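Local coordinates for xylose isomerase domain protein (Alicyclobacillus acidocaldarius subsp. acidocaldarius, PDB 3U0H) that probably acts as an isomerase of the xylose isomerase-like family, built on a TIM barrel and found here as a four-chain assembly, at residues 6-9 with 10-14; 16-19 with 20-24; 90-93 with 94-98; 167-171 with 172-176; 194-198 with 199-203. One frame throughout, in Å; residues are numbered along the deposited sequence.

Overall arrangement
A barrel of eight parallel strands shows how local contacts change character with their place in the fold. Contact 1, the most buried, follows strand 5-8 with a short 3-10 turn tied to the H9 ring, and it touches contact 2, only partly buried, which opens helix 18-27 and is held mainly by backbone bonds. Contact 3 closes helix 86-95 with a Schellman motif. Contacts 4 and 5 lead into the neighbouring strands 174-179 and 201-206, which pair through A176, K200 and V202; their centres are about 13 Å apart, and both combine apolar packing with a bridging water. Contacts 3, 4 and 5 are partly buried and all meet the second subunit.

Contact 1 of 5, residues 6-9 with 10-14; sequences PCLH and PTLVD
T11 brings two of its atoms to one ring nitrogen of H9. Its hydroxyl OG1 lies 3.1 Å from ND1 of H9, at the rim of the imidazole and near its plane, in a hydrogen bond whose donor could be either group. The backbone N of T11 adds a weak bond to the same atom, 3.4 Å from N to H9 ND1. The threonine torsion explains the pairing: with OG1 tucked between backbone N and carbonyl carbon (chi1 62°), hydroxyl and amide stay close enough to reach a common partner. H9 contributes by holding CG anti to its own N (chi1 -165°), which swings the ring beside the carbonyl carbon, where CD of P10 lies over one face. Past the edge, CG2 of T11 comes to 3.7 Å from CE1 of H9. The backbone closes the same short 3-10 turn, L12 N donating to H9 O over 2.9 Å from above the carbonyl plane. Away from the imidazole, CD1 of L8 meets CD1 of L12 at 4.2 Å and touches CG1 of V13 as well. The hydroxyl of T11 has a second partner in V251 N, and H9 also packs on D34 and E250. An alanine in place of H9 would probably cost the T11 hydroxyl its ring partner and open a gap beside P10. Held through ND1, the imidazole is unlikely to flip freely, and NE2 is turned away from T11 at the C-terminal end of strand 5-8, the end at which TIM barrels carry their active sites.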
# COMPACT_ATOMS: atom_id res chain seq x y z
N PRO A 6 6.95 35.36 -7.93
CA PRO A 6 7.76 35.22 -9.11
C PRO A 6 8.99 34.43 -8.73
O PRO A 6 9.46 34.55 -7.61
CB PRO A 6 8.11 36.64 -9.48
CG PRO A 6 7.07 37.47 -8.81
CD PRO A 6 6.83 36.77 -7.52
N CYS A 7 9.46 33.62 -9.66
CA CYS A 7 10.59 32.74 -9.45
C CYS A 7 11.50 32.88 -10.65
O CYS A 7 11.05 32.88 -11.79
CB CYS A 7 10.12 31.28 -9.31
SG CYS A 7 11.53 30.09 -9.17
N LEU A 8 12.79 33.00 -10.42
CA LEU A 8 13.73 33.16 -11.53
C LEU A 8 14.06 31.78 -12.13
O LEU A 8 14.16 30.77 -11.43
CB LEU A 8 14.97 33.87 -11.05
CG LEU A 8 15.94 34.29 -12.16
CD1 LEU A 8 15.39 35.45 -12.99
CD2 LEU A 8 17.28 34.65 -11.53
N HIS A 9 14.16 31.76 -13.44
CA HIS A 9 14.52 30.57 -14.17
C HIS A 9 15.76 30.78 -15.07
O HIS A 9 15.88 31.80 -15.71
CB HIS A 9 13.36 30.20 -15.04
CG HIS A 9 13.46 28.83 -15.56
ND1 HIS A 9 14.04 28.56 -16.72
CD2 HIS A 9 13.05 27.62 -15.02
CE1 HIS A 9 14.01 27.20 -16.92
NE2 HIS A 9 13.40 26.65 -15.89
N PRO A 10 16.65 29.78 -15.16
CA PRO A 10 17.92 29.90 -15.89
C PRO A 10 17.85 30.41 -17.35
O PRO A 10 18.74 31.18 -17.79
CB PRO A 10 18.42 28.45 -15.92
CG PRO A 10 17.81 27.82 -14.72
CD PRO A 10 16.44 28.41 -14.63
N THR A 11 16.79 30.01 -18.07
CA THR A 11 16.56 30.48 -19.44
C THR A 11 16.32 31.96 -19.54
O THR A 11 16.43 32.50 -20.61
CB THR A 11 15.31 29.86 -20.05
OG1 THR A 11 14.17 30.25 -19.27
CG2 THR A 11 15.43 28.32 -20.10
N LEU A 12 15.93 32.62 -18.48
CA LEU A 12 15.71 34.05 -18.59
C LEU A 12 16.98 34.85 -18.72
O LEU A 12 16.95 35.93 -19.26
CB LEU A 12 14.95 34.59 -17.36
CG LEU A 12 13.51 34.92 -17.59
CD1 LEU A 12 13.03 35.80 -16.45
CD2 LEU A 12 13.42 35.62 -18.93
N VAL A 13 18.08 34.33 -18.17
CA VAL A 13 19.32 35.07 -18.03
C VAL A 13 20.47 34.36 -18.73
O VAL A 13 20.47 33.15 -18.93
CB VAL A 13 19.68 35.27 -16.55
CG1 VAL A 13 18.53 35.90 -15.80
CG2 VAL A 13 20.07 33.95 -15.90
N ASP A 14 21.48 35.10 -19.11
CA ASP A 14 22.44 34.48 -20.05
C ASP A 14 23.58 33.95 -19.22
O ASP A 14 24.67 34.40 -19.36
CB ASP A 14 22.88 35.42 -21.23
CG ASP A 14 22.66 36.93 -20.95
OD1 ASP A 14 22.75 37.36 -19.77
OD2 ASP A 14 22.41 37.68 -21.92

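Contact 2 of 5, residues 16-19 with 20-24; sequences TSLV and LYLDL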
# COMPACT_ATOMS: atom_id res chain seq x y z
N THR A 16 25.60 30.99 -16.74
CA THR A 16 25.92 29.60 -16.54
C THR A 16 26.62 29.38 -15.18
O THR A 16 26.51 28.29 -14.62
CB THR A 16 26.77 29.13 -17.76
OG1 THR A 16 26.78 27.70 -17.87
CG2 THR A 16 28.19 29.72 -17.71
N SER A 17 27.31 30.41 -14.63
CA SER A 17 27.92 30.32 -13.26
C SER A 17 26.89 30.24 -12.18
O SER A 17 26.02 31.10 -12.05
CB SER A 17 28.84 31.52 -12.93
OG SER A 17 29.23 31.51 -11.55
N LEU A 18 27.01 29.25 -11.32
CA LEU A 18 26.09 29.15 -10.21
C LEU A 18 26.17 30.38 -9.33
O LEU A 18 25.16 30.97 -8.98
CB LEU A 18 26.41 27.93 -9.39
CG LEU A 18 25.45 27.71 -8.23
CD1 LEU A 18 23.98 27.62 -8.66
CD2 LEU A 18 25.88 26.45 -7.51
N VAL A 19 27.37 30.75 -8.92
CA VAL A 19 27.54 31.91 -8.03
C VAL A 19 26.88 33.16 -8.59
O VAL A 19 26.15 33.88 -7.91
CB VAL A 19 29.04 32.16 -7.83
CG1 VAL A 19 29.33 33.52 -7.17
CG2 VAL A 19 29.65 30.98 -7.05
N LEU A 20 27.12 33.41 -9.86
CA LEU A 20 26.66 34.66 -10.46
C LEU A 20 25.15 34.59 -10.72
O LEU A 20 24.48 35.62 -10.71
CB LEU A 20 27.42 34.96 -11.76
CG LEU A 20 28.92 35.37 -11.68
CD1 LEU A 20 29.56 35.61 -13.11
CD2 LEU A 20 29.11 36.59 -10.77
N TYR A 21 24.63 33.38 -10.95
CA TYR A 21 23.21 33.24 -11.23
C TYR A 21 22.52 33.59 -9.93
O TYR A 21 21.61 34.42 -9.90
CB TYR A 21 22.87 31.84 -11.78
CG TYR A 21 21.37 31.52 -11.91
CD1 TYR A 21 20.54 32.29 -12.72
CD2 TYR A 21 20.79 30.47 -11.21
CE1 TYR A 21 19.18 32.02 -12.83
CE2 TYR A 21 19.45 30.18 -11.31
CZ TYR A 21 18.65 30.96 -12.11
OH TYR A 21 17.31 30.68 -12.21
N LEU A 22 23.01 33.03 -8.82
CA LEU A 22 22.37 33.32 -7.54
C LEU A 22 22.48 34.81 -7.20
O LEU A 22 21.56 35.37 -6.61
CB LEU A 22 22.95 32.46 -6.42
CG LEU A 22 22.77 30.94 -6.62
CD1 LEU A 22 23.53 30.11 -5.59
CD2 LEU A 22 21.31 30.57 -6.63
N ASP A 23 23.60 35.43 -7.59
CA ASP A 23 23.82 36.87 -7.38
C ASP A 23 22.81 37.70 -8.16
O ASP A 23 22.25 38.66 -7.65
CB ASP A 23 25.24 37.30 -7.82
CG ASP A 23 26.34 36.93 -6.81
OD1 ASP A 23 26.06 36.57 -5.65
OD2 ASP A 23 27.54 37.05 -7.15
N LEU A 24 22.62 37.34 -9.42
CA LEU A 24 21.61 37.96 -10.23
C LEU A 24 20.18 37.83 -9.58
O LEU A 24 19.42 38.80 -9.59
CB LEU A 24 21.69 37.34 -11.63
CG LEU A 24 21.20 38.06 -12.88
CD1 LEU A 24 21.89 37.39 -14.06
CD2 LEU A 24 19.69 37.97 -13.01
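The carboxylate of D23 turns one face to the carbonyl of V19, whose O stands 3.2 Å from CG of D23 and almost straight above it; CG1 of V19 lies to the same side, near OD2. OD1 of D23 is also salt-bridged to R59. The side chain of Y21 approaches residues 16-19 through CB, 3.2 Å from S17 O. With CG anti to the backbone N (chi1 171°) its ring leads off to W39, the two planes inclined at about 60°, and its hydroxyl bonds to D34 O. The L22 N to L18 O bond, 3.0 Å long, is nearly straight and runs almost along the C=O axis; Y21 N to S17 O is 2.9 Å. Between the leucines, CD1 of L18 and CD1 of L22 touch at 4.0 Å. An alanine at L22 would probably leave L18 without this neighbour and open a gap toward M55 and F56 of helix 49-57. The first turn is capped by S17, whose OG accepts a weak bond from L20 N at 3.3 Å. This is a serine N-cap, here starting the helix of the beta-alpha-beta unit that joins strands 5-8 and 32-33.

Contact 3 of 5, residues 90-93 with 94-98; sequences ARLC and ARLGA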
# COMPACT_ATOMS: atom_id res chain seq x y z
N ALA A 90 16.96 14.43 -2.92
CA ALA A 90 15.76 15.17 -2.51
C ALA A 90 15.91 15.85 -1.13
O ALA A 90 15.37 16.95 -0.94
CB ALA A 90 14.52 14.34 -2.58
N ARG A 91 16.61 15.24 -0.17
CA ARG A 91 16.69 15.86 1.16
C ARG A 91 17.53 17.15 1.07
O ARG A 91 17.23 18.13 1.70
CB ARG A 91 17.33 14.94 2.18
CG ARG A 91 16.57 13.68 2.59
CD ARG A 91 17.41 12.75 3.49
NE ARG A 91 16.60 11.62 3.90
CZ ARG A 91 16.67 10.39 3.40
NH1 ARG A 91 17.60 10.02 2.52
NH2 ARG A 91 15.83 9.48 3.82
N LEU A 92 18.60 17.13 0.28
CA LEU A 92 19.46 18.28 0.13
C LEU A 92 18.56 19.39 -0.45
O LEU A 92 18.54 20.48 0.04
CB LEU A 92 20.67 17.98 -0.74
CG LEU A 92 21.45 19.24 -1.21
CD1 LEU A 92 22.01 20.07 -0.02
CD2 LEU A 92 22.57 18.91 -2.22
N CYS A 93 17.73 19.07 -1.43
CA CYS A 93 16.94 20.14 -2.02
C CYS A 93 15.86 20.63 -1.08
O CYS A 93 15.57 21.83 -1.08
CB CYS A 93 16.33 19.73 -3.37
SG CYS A 93 17.59 19.52 -4.65
N ALA A 94 15.28 19.72 -0.29
CA ALA A 94 14.29 20.14 0.76
C ALA A 94 14.89 21.22 1.70
O ALA A 94 14.22 22.18 2.05
CB ALA A 94 13.78 18.94 1.60
N ARG A 95 16.16 21.02 2.08
CA ARG A 95 16.88 21.89 3.02
C ARG A 95 17.07 23.31 2.45
O ARG A 95 17.23 24.25 3.20
CB ARG A 95 18.31 21.33 3.29
CG ARG A 95 18.45 20.34 4.44
CD ARG A 95 19.83 19.65 4.42
NE ARG A 95 20.91 20.62 4.50
CZ ARG A 95 22.21 20.31 4.51
NH1 ARG A 95 23.11 21.27 4.63
NH2 ARG A 95 22.60 19.04 4.43
N LEU A 96 17.13 23.39 1.13
CA LEU A 96 17.22 24.63 0.38
C LEU A 96 15.85 25.23 0.02
O LEU A 96 15.80 26.32 -0.58
CB LEU A 96 17.96 24.35 -0.92
CG LEU A 96 19.41 23.87 -0.75
CD1 LEU A 96 20.02 23.39 -2.07
CD2 LEU A 96 20.18 25.06 -0.20
N GLY A 97 14.77 24.50 0.35
CA GLY A 97 13.40 25.01 0.24
C GLY A 97 12.45 24.35 -0.77
O GLY A 97 11.29 24.74 -0.86
N ALA A 98 12.92 23.40 -1.54
CA ALA A 98 12.11 22.81 -2.61
C ALA A 98 11.07 21.90 -1.91
O ALA A 98 11.45 21.23 -0.95
CB ALA A 98 13.04 21.97 -3.50
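Helix 86-95 runs out over its last turns here, where A94 N still makes a regular bond to A90 O at 2.8 Å and R95 N one to R91 O at 3.1 Å. At the next residue the pattern weakens: L96 N has two weak partners, L92 O at 3.4 Å and C93 O. The helix then closes in a Schellman motif. G97 leaves helical geometry with a phi of 115°, a value at which a side chain would jam against the carbonyl oxygen before it, so glycine suits the position. A98 N reaches back to C93 O over 3.1 Å, approaching from above the carbonyl plane at a straight 163°, and G97 N bonds to A94 O inside that loop. The same bend carries CB of A98 to 4.0 Å from CB of C93, an apolar pair that faces L63 of strand 62-67. L92 and L96, a turn apart, approach more loosely through their CD1 atoms. R95 lays its CB 3.4 Å from L92 O, and a bend at chi3 (58°) turns its guanidinium toward a salt bridge with E53. R91, extended, is salt-bridged to D88 and, across the interface, to E199 of the second subunit.

Contact 4 of 5, residues 167-171 with 172-176; sequences EAIGA and PNVGA. With EDO (1,2-ethanediol), chain E.
The carbonyl oxygen of A171 lies 2.7 Å from a water whose other neighbour in the turn is V174 O, at 2.9 Å from the same water. The molecule is placed to donate to both, although more acceptors surround it than it has protons. No direct bond closes the type I turn from A171 to V174: the amide V174 N stands 3.7 Å from A171 O. Carbon contacts do part of the work instead. V174, with CG1 anti to its backbone N (chi1 -179°), sends its two methyls to different partners, CG1 to CD1 of I169 at 4.0 Å, where the side chains cross at about a right angle, and CG2 to CB of A171 at 3.9 Å. N173 lays OD1 at 3.9 Å from CB of A171, while its ND2 donates to M136 O and A128 O.

Before the turn, G170 ends helix 159-169 with a positive phi, 64°, which favours glycine. Its carbonyl oxygen accepts a bond from O2 of a 1,2-ethanediol, 2.7 Å from G170 O to that hydroxyl; the ethanediol, probably from the crystallisation liquor, also bonds to G170 O of the third subunit and so lies between the two chains. R125 NE donates a hydrogen bond to I169 O. The chemistry implies a passage from helix into strand 174-179 shaped by water, methyl packing and bonds to neighbouring elements more than by a hydrogen bond of its own.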
# COMPACT_ATOMS: atom_id res chain seq x y z
N GLU A 167 -4.12 7.65 -12.59
CA GLU A 167 -4.72 6.39 -12.16
C GLU A 167 -3.76 5.22 -12.40
O GLU A 167 -3.69 4.32 -11.63
CB GLU A 167 -6.01 6.13 -12.95
CG GLU A 167 -7.12 7.18 -12.77
CD GLU A 167 -8.39 6.88 -13.61
OE1 GLU A 167 -8.74 5.68 -13.84
OE2 GLU A 167 -9.05 7.87 -14.04
N ALA A 168 -3.00 5.26 -13.49
CA ALA A 168 -2.06 4.16 -13.82
C ALA A 168 -1.00 4.12 -12.73
O ALA A 168 -0.66 3.06 -12.20
CB ALA A 168 -1.44 4.37 -15.21
N ILE A 169 -0.51 5.31 -12.37
CA ILE A 169 0.58 5.48 -11.43
C ILE A 169 0.11 5.03 -10.03
O ILE A 169 0.84 4.34 -9.33
CB ILE A 169 1.07 6.99 -11.36
CG1 ILE A 169 1.57 7.51 -12.75
CG2 ILE A 169 2.13 7.12 -10.26
CD1 ILE A 169 1.78 9.06 -12.89
N GLY A 170 -1.05 5.50 -9.61
CA GLY A 170 -1.67 5.12 -8.36
C GLY A 170 -0.92 5.51 -7.11
O GLY A 170 -0.86 4.73 -6.18
N ALA A 171 -0.32 6.71 -7.11
CA ALA A 171 0.46 7.22 -5.98
C ALA A 171 -0.24 8.46 -5.58
O ALA A 171 -0.59 9.30 -6.44
CB ALA A 171 1.91 7.55 -6.33
N PRO A 172 -0.41 8.66 -4.28
CA PRO A 172 -1.26 9.77 -3.81
C PRO A 172 -0.60 11.17 -3.91
O PRO A 172 -1.30 12.18 -3.97
CB PRO A 172 -1.52 9.38 -2.36
CG PRO A 172 -0.30 8.54 -1.92
CD PRO A 172 0.30 7.96 -3.18
N ASN A 173 0.71 11.24 -4.04
CA ASN A 173 1.42 12.51 -4.09
C ASN A 173 1.84 12.94 -5.48
O ASN A 173 2.88 13.65 -5.59
CB ASN A 173 2.69 12.50 -3.18
CG ASN A 173 3.70 11.43 -3.56
OD1 ASN A 173 3.31 10.37 -4.01
ND2 ASN A 173 4.97 11.68 -3.33
N VAL A 174 1.06 12.58 -6.52
CA VAL A 174 1.41 12.94 -7.91
C VAL A 174 0.40 13.89 -8.49
O VAL A 174 -0.79 13.62 -8.44
CB VAL A 174 1.61 11.71 -8.83
CG1 VAL A 174 1.98 12.10 -10.27
CG2 VAL A 174 2.73 10.86 -8.26
N GLY A 175 0.91 15.02 -9.01
CA GLY A 175 0.05 16.04 -9.60
C GLY A 175 0.61 16.61 -10.88
O GLY A 175 1.22 15.91 -11.66
N ALA A 176 0.43 17.90 -11.06
CA ALA A 176 0.78 18.54 -12.27
C ALA A 176 1.81 19.67 -12.09
O ALA A 176 1.79 20.43 -11.12
CB ALA A 176 -0.52 19.05 -12.97
C1 EDO E . -0.18 0.43 -7.29
O1 EDO E . 0.07 -0.68 -6.44
C2 EDO E . -0.10 1.72 -6.50
O2 EDO E . -1.42 2.04 -6.07
O HOH W 1 -1.94 11.04 -8.02

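Contact 5 of 5, residues 194-198 with 199-203; sequences AQLPP and EKVVY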
# COMPACT_ATOMS: atom_id res chain seq x y z
N ALA A 194 -8.93 25.87 -12.33
CA ALA A 194 -9.66 26.15 -11.10
C ALA A 194 -10.26 24.90 -10.41
O ALA A 194 -10.49 24.91 -9.20
CB ALA A 194 -10.77 27.19 -11.32
N GLN A 195 -10.54 23.86 -11.16
CA GLN A 195 -11.25 22.73 -10.59
C GLN A 195 -10.28 21.71 -10.06
O GLN A 195 -10.69 20.69 -9.58
CB GLN A 195 -12.20 22.18 -11.63
CG GLN A 195 -13.51 23.04 -11.65
CD GLN A 195 -14.18 23.13 -13.02
OE1 GLN A 195 -13.80 22.42 -13.96
NE2 GLN A 195 -15.17 24.04 -13.16
N LEU A 196 -8.96 21.95 -10.21
CA LEU A 196 -7.92 21.06 -9.62
C LEU A 196 -7.84 21.16 -8.11
O LEU A 196 -7.80 22.25 -7.58
CB LEU A 196 -6.53 21.37 -10.14
CG LEU A 196 -6.23 20.92 -11.54
CD1 LEU A 196 -4.86 21.46 -11.88
CD2 LEU A 196 -6.30 19.40 -11.64
N PRO A 197 -7.73 20.04 -7.42
CA PRO A 197 -7.44 20.22 -6.00
C PRO A 197 -6.07 20.86 -5.81
O PRO A 197 -5.17 20.60 -6.60
CB PRO A 197 -7.50 18.79 -5.42
CG PRO A 197 -8.24 17.99 -6.48
CD PRO A 197 -7.88 18.62 -7.79
N PRO A 198 -5.92 21.72 -4.81
CA PRO A 198 -4.75 22.57 -4.62
C PRO A 198 -3.46 21.79 -4.61
O PRO A 198 -2.44 22.27 -5.10
CB PRO A 198 -4.92 23.15 -3.20
CG PRO A 198 -6.31 22.78 -2.76
CD PRO A 198 -6.98 21.95 -3.81
N GLU A 199 -3.53 20.61 -4.00
CA GLU A 199 -2.34 19.84 -3.81
C GLU A 199 -1.90 19.25 -5.16
O GLU A 199 -0.76 18.80 -5.29
CB GLU A 199 -2.54 18.73 -2.78
CG GLU A 199 -3.50 17.61 -3.21
CD GLU A 199 -4.92 17.93 -2.79
OE1 GLU A 199 -5.12 19.10 -2.36
OE2 GLU A 199 -5.78 17.01 -2.84
N LYS A 200 -2.78 19.30 -6.16
CA LYS A 200 -2.41 18.80 -7.50
C LYS A 200 -1.68 19.81 -8.40
O LYS A 200 -1.02 19.42 -9.40
CB LYS A 200 -3.61 18.25 -8.20
CG LYS A 200 -4.18 17.05 -7.49
CD LYS A 200 -3.30 15.83 -7.67
CE LYS A 200 -4.05 14.56 -7.18
NZ LYS A 200 -3.37 14.05 -5.93
N VAL A 201 -1.70 21.09 -8.00
CA VAL A 201 -0.84 22.10 -8.62
C VAL A 201 0.49 22.14 -7.83
O VAL A 201 0.59 22.77 -6.73
CB VAL A 201 -1.50 23.47 -8.67
CG1 VAL A 201 -0.66 24.40 -9.55
CG2 VAL A 201 -2.92 23.39 -9.20
N VAL A 202 1.49 21.45 -8.38
CA VAL A 202 2.76 21.22 -7.71
C VAL A 202 3.71 22.38 -8.00
O VAL A 202 4.41 22.82 -7.12
CB VAL A 202 3.38 19.87 -8.16
CG1 VAL A 202 4.74 19.62 -7.50
CG2 VAL A 202 2.42 18.69 -7.85
N TYR A 203 3.76 22.84 -9.26
CA TYR A 203 4.68 23.86 -9.66
C TYR A 203 4.15 24.47 -10.96
O TYR A 203 3.37 23.86 -11.66
CB TYR A 203 6.10 23.25 -9.78
CG TYR A 203 7.28 24.20 -10.07
CD1 TYR A 203 7.46 25.37 -9.34
CD2 TYR A 203 8.23 23.88 -11.05
CE1 TYR A 203 8.52 26.22 -9.62
CE2 TYR A 203 9.34 24.72 -11.31
CZ TYR A 203 9.46 25.88 -10.59
OH TYR A 203 10.52 26.74 -10.83
O HOH W 2 0.04 23.50 -4.28
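E199 folds its carboxylate back against P197 and P198, and this is the close side of the contact: OE2 of E199 lies 3.6 Å from CB of P197, and OE1 of E199 sits 3.7 Å from CD of P198. The fold-back follows from a first torsion of 68° and a bend at chi2 (-91°), which curl the chain over the two rings. Nearby the backbone makes two short turns. K200 N donates to P197 O over 2.8 Å and V201 N to P198 O over 3.2 Å, both from well above the carbonyl planes. L196 and V201 cross at about a right angle, CD1 of L196 meeting CG2 of V201 at 3.8 Å.

The other side is looser. K200 keeps only its inner carbons near P197, CG of K200 being 4.0 Å from CD of P197, and the outer part of its bent chain turns from the prolines. A water 2.6 Å from V201 O donates to P198 O too and so links the two carbonyls. The buried carboxylate of E199 has its strongest mate across the interface, R91 of the second subunit. Within the chain, residues 196-200 join helix 190-194 to strand 201-206, with L196 on K163 and K200 on W166 of helix 159-169, and K200 and V202 pairing with A176 of the adjoining barrel strand 174-179.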